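Local coordinates for protein TSSL (Francisella novicida, PDB 4ACK) that is the DotU (TssL) component of the type VI secretion system, here as its cytoplasmic domain, and probably acts in the membrane complex of that system, at residues Y33-N36 and N37-S41; E47-L50 and E51-E55; G100-V103 and F104-T107; Y116-I119 and C120-T123; S125-H129 and N130-G134. All blocks are in the same frame, centred on the assembly; numbering follows the deposited sequence.

Interaction 1 of 5, residues Y33-N36 and N37-S41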
# COMPACT_ATOMS: atom_id res chain seq x y z
N TYR A 33 12.85 10.77 -8.71
CA TYR A 33 13.84 9.70 -8.70
C TYR A 33 13.36 8.59 -7.77
O TYR A 33 13.49 7.43 -8.11
CB TYR A 33 15.22 10.21 -8.31
CG TYR A 33 16.08 9.18 -7.63
CD1 TYR A 33 16.88 8.32 -8.38
CD2 TYR A 33 16.10 9.06 -6.23
CE1 TYR A 33 17.68 7.36 -7.77
CE2 TYR A 33 16.90 8.10 -5.61
CZ TYR A 33 17.69 7.26 -6.40
OH TYR A 33 18.48 6.31 -5.85
N HIS A 34 12.81 8.95 -6.62
CA HIS A 34 12.31 7.99 -5.67
C HIS A 34 11.04 7.24 -6.11
O HIS A 34 10.90 6.04 -5.89
CB HIS A 34 12.02 8.72 -4.40
CG HIS A 34 13.24 8.94 -3.57
ND1 HIS A 34 13.72 10.21 -3.27
CD2 HIS A 34 14.05 8.06 -2.93
CE1 HIS A 34 14.78 10.08 -2.49
NE2 HIS A 34 15.01 8.80 -2.27
N ARG A 35 10.12 7.97 -6.70
CA ARG A 35 9.02 7.39 -7.43
C ARG A 35 9.50 6.37 -8.46
O ARG A 35 8.90 5.28 -8.55
CB ARG A 35 8.22 8.51 -8.09
CG ARG A 35 7.08 8.09 -8.97
CD ARG A 35 6.49 9.26 -9.74
NE ARG A 35 5.48 8.74 -10.65
CZ ARG A 35 4.25 8.45 -10.29
NH1 ARG A 35 3.86 8.70 -9.05
NH2 ARG A 35 3.40 7.94 -11.18
N ASN A 36 10.55 6.70 -9.24
CA ASN A 36 11.16 5.76 -10.22
C ASN A 36 11.68 4.47 -9.57
O ASN A 36 11.53 3.37 -10.13
CB ASN A 36 12.29 6.44 -11.00
CG ASN A 36 12.86 5.57 -12.14
OD1 ASN A 36 12.17 5.23 -13.09
ND2 ASN A 36 14.16 5.26 -12.06
N ASN A 37 12.31 4.61 -8.41
CA ASN A 37 12.76 3.49 -7.63
C ASN A 37 11.58 2.61 -7.19
O ASN A 37 11.58 1.40 -7.40
CB ASN A 37 13.48 3.95 -6.39
CG ASN A 37 15.00 3.90 -6.55
OD1 ASN A 37 15.56 4.37 -7.57
ND2 ASN A 37 15.67 3.34 -5.55
N ILE A 38 10.56 3.26 -6.61
CA ILE A 38 9.32 2.60 -6.25
C ILE A 38 8.76 1.78 -7.42
O ILE A 38 8.50 0.60 -7.27
CB ILE A 38 8.33 3.58 -5.62
CG1 ILE A 38 8.75 3.76 -4.12
CG2 ILE A 38 6.88 3.03 -5.77
CD1 ILE A 38 8.10 4.93 -3.38
N ARG A 39 8.69 2.37 -8.61
CA ARG A 39 8.17 1.65 -9.75
C ARG A 39 9.01 0.45 -10.21
O ARG A 39 8.45 -0.58 -10.67
CB ARG A 39 7.90 2.60 -10.90
CG ARG A 39 6.76 3.56 -10.55
CD ARG A 39 6.68 4.70 -11.53
NE ARG A 39 6.09 4.26 -12.78
CZ ARG A 39 6.76 4.15 -13.91
NH1 ARG A 39 8.05 4.45 -13.94
NH2 ARG A 39 6.15 3.73 -15.00
N LYS A 40 10.34 0.57 -10.08
CA LYS A 40 11.25 -0.55 -10.25
C LYS A 40 10.98 -1.64 -9.21
O LYS A 40 10.90 -2.82 -9.57
CB LYS A 40 12.70 -0.08 -10.22
CG LYS A 40 13.11 0.62 -11.50
CD LYS A 40 14.44 1.33 -11.32
CE LYS A 40 15.51 0.33 -10.93
NZ LYS A 40 16.61 0.99 -10.19
N SER A 41 10.87 -1.28 -7.95
CA SER A 41 10.51 -2.21 -6.90
C SER A 41 9.13 -2.92 -7.13
O SER A 41 8.99 -4.10 -6.85
CB SER A 41 10.50 -1.49 -5.57
OG SER A 41 11.83 -1.34 -5.14
O HOH W 1 15.39 6.02 -9.84
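Tyr33 and Asn37 meet one helical turn apart: ring atom CE1 lies 3.7 Å from OD1 of Asn37, the ring and amide planes turned 48° against each other. With CG of Tyr33 swung opposite its backbone N (chi1 152°), the ring runs up the helix toward Asn37, and the same swing lays ring atom CD2 over the centre of the imidazole of His34. Water adds a polar clasp: one molecule donates to Tyr33 O and to Asn37 OD1, the latter at 2.8 Å. The backbone bonds are those of a regular alpha-helix, the N-terminal part of helix 30-52 in this all-helical domain. Ile38 N donates to His34 O at 2.9 Å and almost straight (175°), and Arg39 N to Arg35 O also at 2.9 Å. Side-chain contacts follow the same spacing: CD of Arg39 comes within 4.3 Å of CG of Arg35, and the bend at chi3 beyond it turns the guanidinium aside, while Lys40 CG passes Asn36 O at 3.5 Å. The polar ends have partners outside. Arg39 forms a salt bridge with Glu92, which Arg35 approaches only in a long, weak ion pair; Arg35 also donates to Ser87 O and lies against Trp86 in a cation-pi contact. Arg35 NH2 and Arg39 NE are 4.8 Å apart. Buried Ile38 packs on Thr16 of helix 4-20 and Leu89 of helix 89-94.

Interaction 2 of 5, residues E47-L50 and E51-E55; sequences EELL and EKYSE
Two backbone donors grip the carbonyl oxygen of Leu49. Tyr53 N comes to Leu49 O at 2.9 Å, with the N nearly in line with the C=O bond, and Lys52 N reaches Leu49 O at 3.0 Å from well above the carbonyl plane. This is the last turn of helix 30-52, where three-residue bonds (Glu51 N to Glu48 O at 3.2 Å, Lys52 N to Leu49 O) mix with a final four-residue one from Tyr53 N, before the short link into helix 55-79. Ser54 occupies the N-cap of the next helix, its OG making a weak bond to Val57 N. Between the side chains the main contact is apolar: CD2 of Leu49 sits at the edge of the Tyr53 ring, in its plane, 3.8 Å from Tyr53 CD2. CB of Lys52 covers the centre of one face of that ring. With CG of Tyr53 opposite the carbonyl carbon (chi1 -66°), the ring goes out on the side of the Leu49 side chain, which it crosses obliquely. Its hydroxyl bonds to Asp3, and Lys52 NZ forms salt bridges with Asp3 and Glu6. Buried Leu49 also packs on Cys58 and Ile61 of helix 55-79. Exposed Leu50 lays CD2 4.0 Å from CA of Glu55, across the link. A water spans the same bend, donating to Leu50 O at 2.9 Å and to Tyr53 O at 2.8 Å.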
# COMPACT_ATOMS: atom_id res chain seq x y z
N GLU A 47 6.42 -9.34 -10.68
CA GLU A 47 7.06 -10.49 -11.30
C GLU A 47 7.26 -11.65 -10.30
O GLU A 47 6.94 -12.79 -10.57
CB GLU A 47 8.39 -10.05 -11.97
CG GLU A 47 9.41 -11.19 -12.08
CD GLU A 47 10.67 -10.81 -12.81
OE1 GLU A 47 10.64 -10.79 -14.07
OE2 GLU A 47 11.69 -10.53 -12.13
N GLU A 48 7.75 -11.35 -9.11
CA GLU A 48 8.01 -12.41 -8.15
C GLU A 48 6.72 -13.04 -7.63
O GLU A 48 6.58 -14.28 -7.61
CB GLU A 48 8.87 -11.88 -7.01
CG GLU A 48 9.50 -12.89 -6.16
CD GLU A 48 10.77 -13.58 -6.82
OE1 GLU A 48 11.23 -13.17 -7.92
OE2 GLU A 48 11.26 -14.53 -6.17
N LEU A 49 5.74 -12.20 -7.26
CA LEU A 49 4.45 -12.80 -6.77
C LEU A 49 3.75 -13.60 -7.84
O LEU A 49 3.17 -14.60 -7.54
CB LEU A 49 3.46 -11.74 -6.28
CG LEU A 49 3.96 -11.03 -5.04
CD1 LEU A 49 3.01 -9.78 -4.87
CD2 LEU A 49 3.95 -11.98 -3.88
N LEU A 50 3.79 -13.14 -9.09
CA LEU A 50 3.02 -13.80 -10.12
C LEU A 50 3.64 -15.18 -10.54
O LEU A 50 3.05 -15.90 -11.36
CB LEU A 50 2.85 -12.90 -11.36
CG LEU A 50 1.87 -11.70 -11.23
CD1 LEU A 50 2.11 -10.60 -12.33
CD2 LEU A 50 0.41 -12.15 -11.18
N GLU A 51 4.81 -15.52 -9.96
CA GLU A 51 5.40 -16.83 -10.24
C GLU A 51 4.59 -17.84 -9.42
O GLU A 51 4.39 -18.96 -9.86
CB GLU A 51 6.91 -16.83 -9.98
CG GLU A 51 7.75 -18.16 -10.18
CD GLU A 51 7.24 -19.20 -11.24
OE1 GLU A 51 7.24 -18.91 -12.47
OE2 GLU A 51 6.90 -20.35 -10.84
N LYS A 52 4.03 -17.39 -8.29
CA LYS A 52 3.34 -18.27 -7.37
C LYS A 52 1.83 -18.10 -7.27
O LYS A 52 1.12 -19.05 -6.95
CB LYS A 52 3.89 -18.07 -5.93
CG LYS A 52 5.36 -18.44 -5.75
CD LYS A 52 5.87 -17.98 -4.36
CE LYS A 52 6.68 -16.72 -4.50
NZ LYS A 52 7.43 -16.44 -3.26
N TYR A 53 1.33 -16.90 -7.51
CA TYR A 53 -0.04 -16.51 -7.05
C TYR A 53 -0.89 -16.12 -8.23
O TYR A 53 -0.35 -15.71 -9.26
CB TYR A 53 0.03 -15.37 -6.03
CG TYR A 53 0.70 -15.80 -4.75
CD1 TYR A 53 0.25 -16.96 -4.07
CD2 TYR A 53 1.81 -15.09 -4.22
CE1 TYR A 53 0.90 -17.40 -2.91
CE2 TYR A 53 2.42 -15.51 -3.02
CZ TYR A 53 1.98 -16.64 -2.39
OH TYR A 53 2.60 -17.06 -1.22
N SER A 54 -2.20 -16.24 -8.09
CA SER A 54 -3.08 -15.75 -9.17
C SER A 54 -2.97 -14.22 -9.27
O SER A 54 -2.47 -13.54 -8.37
CB SER A 54 -4.55 -16.08 -8.88
OG SER A 54 -4.92 -15.57 -7.60
N GLU A 55 -3.50 -13.68 -10.35
CA GLU A 55 -3.55 -12.26 -10.56
C GLU A 55 -4.29 -11.55 -9.46
O GLU A 55 -3.88 -10.44 -9.06
CB GLU A 55 -4.26 -11.93 -11.89
CG GLU A 55 -3.49 -12.43 -13.14
CD GLU A 55 -3.30 -11.32 -14.15
OE1 GLU A 55 -3.22 -10.13 -13.71
OE2 GLU A 55 -3.22 -11.62 -15.37
O HOH W 2 0.18 -15.78 -11.98

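Interaction 3 of 5, residues G100-V103 and F104-T107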
# COMPACT_ATOMS: atom_id res chain seq x y z
N GLY A 100 -8.69 4.41 -1.08
CA GLY A 100 -9.15 4.59 0.30
C GLY A 100 -10.36 3.72 0.73
O GLY A 100 -10.55 3.36 1.93
N GLU A 101 -11.20 3.41 -0.25
CA GLU A 101 -12.27 2.38 -0.11
C GLU A 101 -11.85 0.95 -0.51
O GLU A 101 -12.15 0.01 0.19
CB GLU A 101 -13.48 2.78 -1.00
CG GLU A 101 -14.17 3.99 -0.30
CD GLU A 101 -15.36 4.59 -1.02
OE1 GLU A 101 -15.60 4.27 -2.21
OE2 GLU A 101 -16.05 5.41 -0.33
N TYR A 102 -11.20 0.81 -1.65
CA TYR A 102 -10.97 -0.52 -2.20
C TYR A 102 -10.03 -1.38 -1.31
O TYR A 102 -10.19 -2.61 -1.15
CB TYR A 102 -10.51 -0.42 -3.67
CG TYR A 102 -10.45 -1.78 -4.35
CD1 TYR A 102 -11.53 -2.65 -4.28
CD2 TYR A 102 -9.28 -2.21 -5.00
CE1 TYR A 102 -11.45 -3.94 -4.92
CE2 TYR A 102 -9.19 -3.44 -5.60
CZ TYR A 102 -10.27 -4.31 -5.56
OH TYR A 102 -10.16 -5.54 -6.19
N VAL A 103 -9.08 -0.74 -0.64
CA VAL A 103 -8.24 -1.50 0.35
C VAL A 103 -9.11 -2.18 1.38
O VAL A 103 -8.82 -3.31 1.81
CB VAL A 103 -7.22 -0.56 1.04
CG1 VAL A 103 -6.64 -1.16 2.34
CG2 VAL A 103 -6.18 -0.07 0.05
N PHE A 104 -10.17 -1.52 1.86
CA PHE A 104 -11.00 -2.19 2.88
C PHE A 104 -11.95 -3.19 2.27
O PHE A 104 -12.31 -4.20 2.91
CB PHE A 104 -11.71 -1.19 3.82
CG PHE A 104 -10.73 -0.33 4.57
CD1 PHE A 104 -10.10 -0.82 5.70
CD2 PHE A 104 -10.39 0.94 4.08
CE1 PHE A 104 -9.14 -0.06 6.39
CE2 PHE A 104 -9.47 1.71 4.75
CZ PHE A 104 -8.84 1.21 5.93
N GLU A 105 -12.24 -3.00 0.99
CA GLU A 105 -12.88 -4.08 0.25
C GLU A 105 -11.98 -5.32 0.13
O GLU A 105 -12.41 -6.44 0.40
CB GLU A 105 -13.31 -3.66 -1.15
CG GLU A 105 -14.28 -4.72 -1.72
CD GLU A 105 -14.71 -4.37 -3.14
OE1 GLU A 105 -14.90 -3.18 -3.40
OE2 GLU A 105 -14.85 -5.27 -3.98
N ILE A 106 -10.72 -5.13 -0.28
CA ILE A 106 -9.71 -6.24 -0.21
C ILE A 106 -9.66 -6.89 1.16
O ILE A 106 -9.70 -8.16 1.27
CB ILE A 106 -8.33 -5.72 -0.59
CG1 ILE A 106 -8.40 -5.39 -2.08
CG2 ILE A 106 -7.20 -6.78 -0.21
CD1 ILE A 106 -7.18 -4.61 -2.65
N THR A 107 -9.61 -6.06 2.19
CA THR A 107 -9.49 -6.55 3.55
C THR A 107 -10.73 -7.40 3.93
O THR A 107 -10.56 -8.48 4.50
CB THR A 107 -9.28 -5.40 4.53
OG1 THR A 107 -8.10 -4.63 4.12
CG2 THR A 107 -9.11 -5.91 5.97
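Tyr102 is met by two side chains of the next turn from different directions. Ile106 crosses it at about a right angle and places CG1 over one face, 4.2 Å from the ring centroid, in a CH-pi contact displaced toward the ring's rim. Glu105 comes instead to the edge: its carboxylate stands 86° to the ring, OE1 3.5 Å from CD1 of Tyr102. Both meet the ring because its CG is turned opposite the backbone N (chi1 -172°), which points it along the helix toward its C-terminal end. The Phe104 ring points the other way, toward the N-terminal end; Gly100 O lies in its plane at the edge, 3.2 Å from CD2 of Phe104. Beneath these rings run the bonds of helix 99-112, Ile106 N to Tyr102 O at 2.7 Å being nearly straight. Val103 O has two donors from one residue, Thr107 OG1 at 2.8 Å and Thr107 N at 2.9 Å, arriving from opposite faces of its plane. Tyr102 OH bonds Lys59 of helix 55-79, and Phe104 meets Tyr136 edge-to-face. The chemistry suits the buried side of the helix: the threonine hydroxyl is satisfied by a carbonyl of its own helix, and oxygens lie at ring edges whose C-H groups are probably slightly positive.

Interaction 4 of 5, residues Y116-I119 and C120-T123; sequences YPQI and CYQT
The Tyr121 ring collects oxygens round its edge: Tyr116 O, 3.6 Å from CE1 of Tyr121, and Gln118 O lie in the ring plane, and Pro117 O lies near it, 3.6 Å from CD1. A face of this ring is stacked with the ring of His155. Tyr116 crosses Tyr121 at about a right angle and receives the Tyr121 hydroxyl at its own edge, OH standing 3.6 Å from Tyr116 CD2. Cys120 SG approaches the Tyr116 ring obliquely, 5.4 Å from its centroid, a loose sulfur-aromatic contact, and lies 4.0 Å from Pro117 CG as well. All this wraps the first turn of helix 118-129, which Pro117 precedes; Cys120 N donates to Pro117 O from above its carbonyl plane, and Gln122 N to Gln118 O. The amides of Gln118 and Gln122 are turned 58° apart, their chains touching through Gln118 CG and Gln122 CD. Ile119 and Thr123 run side by side. With OG1 set opposite the carbonyl carbon (chi1 -60°), Thr123 turns its hydroxyl back to Ile119 O at 2.7 Å, while Thr123 N reaches that oxygen from the other face at 2.9 Å. Ile119 and Thr123 both pack on Ile61 of helix 55-79. Both buried hydroxyls have a carbonyl partner, Thr123 OG1 at Ile119 O and Tyr121 OH at Ile110 O, so neither is buried without a polar partner.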
# COMPACT_ATOMS: atom_id res chain seq x y z
N TYR A 116 -6.24 -17.28 1.73
CA TYR A 116 -5.18 -16.43 1.19
C TYR A 116 -3.83 -16.66 1.80
O TYR A 116 -3.76 -16.98 2.97
CB TYR A 116 -5.60 -14.97 1.38
CG TYR A 116 -6.82 -14.64 0.59
CD1 TYR A 116 -6.71 -14.28 -0.76
CD2 TYR A 116 -8.08 -14.70 1.17
CE1 TYR A 116 -7.86 -13.98 -1.51
CE2 TYR A 116 -9.23 -14.37 0.43
CZ TYR A 116 -9.11 -14.00 -0.87
OH TYR A 116 -10.24 -13.70 -1.55
N PRO A 117 -2.74 -16.46 1.04
CA PRO A 117 -1.44 -16.61 1.66
C PRO A 117 -1.21 -15.58 2.75
O PRO A 117 -1.82 -14.52 2.73
CB PRO A 117 -0.47 -16.33 0.53
CG PRO A 117 -1.28 -15.65 -0.55
CD PRO A 117 -2.66 -16.21 -0.40
N GLN A 118 -0.31 -15.89 3.68
CA GLN A 118 -0.05 -15.04 4.84
C GLN A 118 0.43 -13.63 4.47
O GLN A 118 0.10 -12.68 5.15
CB GLN A 118 1.01 -15.69 5.74
CG GLN A 118 1.05 -15.07 7.11
CD GLN A 118 -0.15 -15.49 7.97
OE1 GLN A 118 -1.17 -16.05 7.48
NE2 GLN A 118 -0.04 -15.24 9.26
N ILE A 119 1.19 -13.51 3.39
CA ILE A 119 1.61 -12.21 2.89
C ILE A 119 0.44 -11.17 2.62
O ILE A 119 0.66 -9.93 2.71
CB ILE A 119 2.55 -12.36 1.67
CG1 ILE A 119 3.14 -10.98 1.31
CG2 ILE A 119 1.84 -13.04 0.45
CD1 ILE A 119 4.32 -11.01 0.37
N CYS A 120 -0.76 -11.67 2.25
CA CYS A 120 -1.96 -10.78 2.10
C CYS A 120 -2.24 -10.02 3.39
O CYS A 120 -2.32 -8.81 3.36
CB CYS A 120 -3.21 -11.57 1.68
SG CYS A 120 -3.06 -12.13 -0.00
N TYR A 121 -2.37 -10.76 4.50
CA TYR A 121 -2.60 -10.19 5.82
C TYR A 121 -1.45 -9.31 6.37
O TYR A 121 -1.72 -8.36 7.18
CB TYR A 121 -2.93 -11.32 6.81
CG TYR A 121 -4.05 -12.23 6.28
CD1 TYR A 121 -3.76 -13.31 5.45
CD2 TYR A 121 -5.40 -11.97 6.58
CE1 TYR A 121 -4.80 -14.17 4.93
CE2 TYR A 121 -6.46 -12.81 6.06
CZ TYR A 121 -6.14 -13.90 5.22
OH TYR A 121 -7.17 -14.70 4.67
N GLN A 122 -0.19 -9.67 6.03
CA GLN A 122 0.99 -8.98 6.52
C GLN A 122 1.10 -7.67 5.80
O GLN A 122 1.51 -6.68 6.36
CB GLN A 122 2.30 -9.79 6.23
CG GLN A 122 2.36 -11.15 6.98
CD GLN A 122 3.61 -12.00 6.62
OE1 GLN A 122 3.88 -12.31 5.44
NE2 GLN A 122 4.37 -12.40 7.65
N THR A 123 0.79 -7.67 4.51
CA THR A 123 0.81 -6.45 3.77
C THR A 123 -0.24 -5.44 4.32
O THR A 123 0.10 -4.26 4.53
CB THR A 123 0.62 -6.74 2.33
OG1 THR A 123 1.69 -7.60 1.91
CG2 THR A 123 0.66 -5.44 1.54

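Interaction 5 of 5, residues S125-H129 and N130-G134; sequences SLILH and NDFYG
Helix 118-129 stops here in a Schellman motif: Asp131, with positive phi (66°), is the C-prime residue, Phe132 N donates to Ile127 O at 3.0 Å, and Asp131 N makes a weak bond to Leu128 O. The reversal carries Phe132 back against the helix, where it lies alongside Ile127, the two side chains pointing the same way. CD1 of Ile127 sits over one face of the ring, 4.2 Å from its centroid, in a CH-pi contact, and Gly134 N covers the opposite face. Ile127 reaches it by placing CG1 between the backbone N and the carbonyl carbon (chi1 68°), the crowded position. At the ring's edge stands Leu128 CD2, 4.3 Å from Phe132 CD2. Asn130 doubles its hold on Leu126 O: backbone N approaches at 2.9 Å, and ND2 at 3.0 Å from above the carbonyl plane, which keeps the amide folded back onto the helix end. His129 ND1 similarly joins its own backbone N on Ser125 O, at 3.2 Å. A water donates to Leu128 O at 2.9 Å and also lies, unusually close, on Phe132 O. Ile127 and Phe132 both pack on Val103 of helix 99-112, and Glu71 of helix 55-79 receives the backbone N-H groups of Tyr133 and Gly134. Helix 4-20 reaches Asn130 through Ile14 and Arg18, and helix 143-153 meets Leu128 through Lys149.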
# COMPACT_ATOMS: atom_id res chain seq x y z
N SER A 125 -1.59 -5.51 7.43
CA SER A 125 -1.10 -5.18 8.79
C SER A 125 -0.01 -4.07 8.72
O SER A 125 -0.07 -3.06 9.44
CB SER A 125 -0.48 -6.42 9.43
OG SER A 125 -0.20 -6.16 10.78
N LEU A 126 0.93 -4.23 7.79
CA LEU A 126 1.99 -3.25 7.64
C LEU A 126 1.48 -1.86 7.28
O LEU A 126 1.84 -0.91 7.95
CB LEU A 126 3.06 -3.69 6.59
CG LEU A 126 3.98 -4.85 7.10
CD1 LEU A 126 4.71 -5.50 5.94
CD2 LEU A 126 4.99 -4.43 8.16
N ILE A 127 0.68 -1.74 6.22
CA ILE A 127 0.18 -0.42 5.84
C ILE A 127 -0.64 0.19 6.98
O ILE A 127 -0.49 1.38 7.23
CB ILE A 127 -0.49 -0.35 4.47
CG1 ILE A 127 -1.81 -1.11 4.46
CG2 ILE A 127 0.44 -0.89 3.38
CD1 ILE A 127 -2.79 -0.68 3.32
N LEU A 128 -1.37 -0.64 7.74
CA LEU A 128 -2.19 -0.15 8.85
C LEU A 128 -1.32 0.28 10.09
O LEU A 128 -1.72 1.19 10.83
CB LEU A 128 -3.28 -1.17 9.27
CG LEU A 128 -4.46 -1.44 8.26
CD1 LEU A 128 -5.43 -2.56 8.75
CD2 LEU A 128 -5.26 -0.18 7.98
N HIS A 129 -0.20 -0.41 10.32
CA HIS A 129 0.74 -0.01 11.35
C HIS A 129 1.53 1.17 10.95
O HIS A 129 2.04 1.85 11.81
CB HIS A 129 1.66 -1.16 11.82
CG HIS A 129 1.02 -1.99 12.88
ND1 HIS A 129 0.30 -3.14 12.60
CD2 HIS A 129 0.90 -1.79 14.21
CE1 HIS A 129 -0.18 -3.63 13.73
NE2 HIS A 129 0.16 -2.82 14.72
N ASN A 130 1.65 1.41 9.64
CA ASN A 130 2.12 2.70 9.11
C ASN A 130 1.07 3.81 8.80
O ASN A 130 1.31 4.69 7.97
CB ASN A 130 3.06 2.45 7.94
CG ASN A 130 4.38 1.83 8.44
OD1 ASN A 130 5.29 2.57 8.82
ND2 ASN A 130 4.42 0.48 8.60
N ASP A 131 -0.07 3.75 9.50
CA ASP A 131 -1.10 4.82 9.51
C ASP A 131 -1.80 5.04 8.18
O ASP A 131 -2.12 6.19 7.85
CB ASP A 131 -0.53 6.12 10.08
CG ASP A 131 -0.03 5.92 11.49
OD1 ASP A 131 -0.58 5.06 12.20
OD2 ASP A 131 0.93 6.57 11.90
N PHE A 132 -2.00 3.96 7.42
CA PHE A 132 -3.00 4.01 6.37
C PHE A 132 -4.39 4.21 6.99
O PHE A 132 -4.81 3.47 7.90
CB PHE A 132 -3.00 2.75 5.50
CG PHE A 132 -3.94 2.83 4.32
CD1 PHE A 132 -3.63 3.62 3.20
CD2 PHE A 132 -5.16 2.17 4.36
CE1 PHE A 132 -4.49 3.68 2.10
CE2 PHE A 132 -6.06 2.26 3.30
CZ PHE A 132 -5.72 2.98 2.14
N TYR A 133 -5.09 5.22 6.49
CA TYR A 133 -6.43 5.61 6.98
C TYR A 133 -7.52 5.39 5.92
O TYR A 133 -8.64 5.01 6.25
CB TYR A 133 -6.45 7.09 7.38
CG TYR A 133 -5.50 7.42 8.50
CD1 TYR A 133 -5.31 6.54 9.57
CD2 TYR A 133 -4.78 8.60 8.49
CE1 TYR A 133 -4.42 6.85 10.61
CE2 TYR A 133 -3.90 8.91 9.54
CZ TYR A 133 -3.74 8.03 10.59
OH TYR A 133 -2.86 8.32 11.60
N GLY A 134 -7.15 5.61 4.67
CA GLY A 134 -8.05 5.52 3.55
C GLY A 134 -9.30 6.31 3.85
O GLY A 134 -9.21 7.47 4.23
O HOH W 3 -3.92 2.95 10.23

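Along the chain the five contacts follow one another in series. Interactions 1 and 2 lie on helix 30-52, their centres about 20 Å apart, interaction 2 at its C-terminal end. Interaction 3 lies on helix 99-112, and interactions 4 and 5 take the start and the end of the next helix, 118-129, with centres about 14 Å apart. Interaction 3 packs directly on interaction 5, Val103 CG1 standing 3.6 Å from Phe132 CE2, and interaction 2 touches interaction 4 through Tyr53 and Pro117. Interactions 1 and 2 are surface contacts, the first opposite interactions 3 and 5, while 3 is buried and 4 and 5 are partly buried in the all-helical cytoplasmic domain.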